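Local coordinates for flagellar hook protein FlgE (Caulobacter crescentus CB15, PDB 5AY6), which forms the flagellar hook, the flexible segment thought to work as a universal joint between rotary motor and filament, here as a 32 kDa fragment, at residues A[11-16]-A[185-190]. Sequence-based numbering, arbitrary orientation.
Sequences ANLRSE and LSMLKG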
# COMPACT_ATOMS: atom_id res chain seq x y z
N ALA A 11 -6.53 18.64 5.83
CA ALA A 11 -5.10 18.50 5.62
C ALA A 11 -4.75 18.39 4.14
O ALA A 11 -5.57 17.98 3.32
CB ALA A 11 -4.58 17.29 6.37
N ASN A 12 -3.51 18.74 3.81
CA ASN A 12 -3.03 18.57 2.45
C ASN A 12 -1.88 17.59 2.39
O ASN A 12 -1.00 17.59 3.26
CB ASN A 12 -2.60 19.91 1.85
CG ASN A 12 -2.15 19.76 0.41
OD1 ASN A 12 -2.96 19.50 -0.48
ND2 ASN A 12 -0.85 19.93 0.17
N LEU A 13 -1.89 16.74 1.37
CA LEU A 13 -0.77 15.86 1.08
C LEU A 13 -0.04 16.40 -0.15
O LEU A 13 -0.67 16.59 -1.19
CB LEU A 13 -1.25 14.43 0.83
CG LEU A 13 -2.13 13.80 1.91
CD1 LEU A 13 -2.77 12.53 1.37
CD2 LEU A 13 -1.30 13.49 3.14
N ARG A 14 1.26 16.65 -0.04
CA ARG A 14 1.99 17.22 -1.17
C ARG A 14 1.96 16.29 -2.36
O ARG A 14 2.44 15.16 -2.28
CB ARG A 14 3.44 17.54 -0.80
CG ARG A 14 4.16 18.21 -1.96
CD ARG A 14 5.50 18.81 -1.57
NE ARG A 14 6.12 19.46 -2.73
CZ ARG A 14 7.37 19.90 -2.77
NH1 ARG A 14 8.15 19.78 -1.70
NH2 ARG A 14 7.84 20.46 -3.87
N SER A 15 1.42 16.76 -3.48
CA SER A 15 1.24 15.91 -4.66
C SER A 15 2.57 15.44 -5.24
O SER A 15 2.64 14.36 -5.84
CB SER A 15 0.43 16.64 -5.73
OG SER A 15 1.17 17.71 -6.28
N GLU A 16 3.63 16.24 -5.06
CA GLU A 16 4.95 15.91 -5.60
C GLU A 16 5.80 15.08 -4.64
O GLU A 16 6.96 14.81 -4.94
CB GLU A 16 5.73 17.18 -5.96
CG GLU A 16 5.19 17.99 -7.11
CD GLU A 16 6.07 19.20 -7.44
OE1 GLU A 16 7.00 19.51 -6.65
OE2 GLU A 16 5.80 19.87 -8.46
N LEU A 185 -4.18 8.35 11.05
CA LEU A 185 -4.25 8.07 9.63
C LEU A 185 -2.84 8.16 9.06
O LEU A 185 -2.26 9.24 8.98
CB LEU A 185 -5.19 9.04 8.92
CG LEU A 185 -5.25 8.97 7.39
CD1 LEU A 185 -5.68 7.60 6.92
CD2 LEU A 185 -6.18 10.05 6.84
N SER A 186 -2.28 7.01 8.68
CA SER A 186 -0.90 6.93 8.20
C SER A 186 -0.89 6.68 6.70
O SER A 186 -1.62 5.82 6.21
CB SER A 186 -0.14 5.82 8.93
OG SER A 186 -0.08 6.08 10.32
N MET A 187 -0.08 7.44 5.98
CA MET A 187 -0.13 7.38 4.53
C MET A 187 1.25 7.38 3.87
O MET A 187 2.21 7.97 4.37
CB MET A 187 -0.96 8.54 3.99
CG MET A 187 -2.46 8.33 4.13
SD MET A 187 -3.38 9.85 3.90
CE MET A 187 -2.74 10.83 5.25
N LEU A 188 1.32 6.68 2.74
CA LEU A 188 2.51 6.61 1.91
C LEU A 188 2.13 6.98 0.50
O LEU A 188 1.07 6.57 0.01
CB LEU A 188 3.11 5.20 1.92
CG LEU A 188 3.89 4.72 3.14
CD1 LEU A 188 3.92 3.19 3.15
CD2 LEU A 188 5.30 5.28 3.11
N LYS A 189 2.97 7.76 -0.17
CA LYS A 189 2.78 7.99 -1.60
C LYS A 189 2.88 6.66 -2.34
O LYS A 189 3.85 5.93 -2.17
CB LYS A 189 3.82 8.98 -2.14
CG LYS A 189 3.60 9.35 -3.60
CD LYS A 189 2.34 10.18 -3.77
CE LYS A 189 1.96 10.35 -5.23
NZ LYS A 189 1.43 9.08 -5.80
N GLY A 190 1.86 6.36 -3.14
CA GLY A 190 1.86 5.14 -3.93
C GLY A 190 2.54 5.35 -5.27
O GLY A 190 2.85 6.48 -5.64
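Leu13 lays its two methyl groups over the thioether end of Met187, the side chains crossing at about a right angle. Its CD1 meets the sulfur, SD, of Met187 at 3.7 Å, while CD2 of the leucine reaches the terminal methyl CE of the methionine at the same 3.7 Å. Both branches are thus engaged by one bent tip: the Met187 chain runs extended through chi2 and then turns at chi3 (-62°), which brings CE toward CD2 of Leu13, sulfur and methyl each meeting one branch. The pair illustrates how a residue just past a strand end can be packed by dispersion alone against the face of a second sheet; in all, some 140 Å² is buried between the two segments.

Further along, Lys189 brings its aliphatic part to the backbone of the other segment, with CE 4.1 Å from the carbonyl O of Ser15, a distance of packing rather than bonding. Bends at chi2 and chi4 fold the lysine back, and its NZ donates to O of the next residue, Gly190, at 3.0 Å. The ammonium is also bonded to the carbonyl of Gln195 and makes a cation-pi contact with Trp196, so its charge is turned to its own hairpin.

Beyond the pair, Leu13 also touches Trp196 and Met187 touches Ala198, both on strand 195-202. The contact therefore lies where the chain leaving strand 6-12, in the mixed sheet with strands 277-291 and 298-304, packs against the antiparallel sheet holding strands 180-189 and 195-202, in the region assigned to the FlaE D2 domain, with helix 152-157 meeting Ser186 and Leu188.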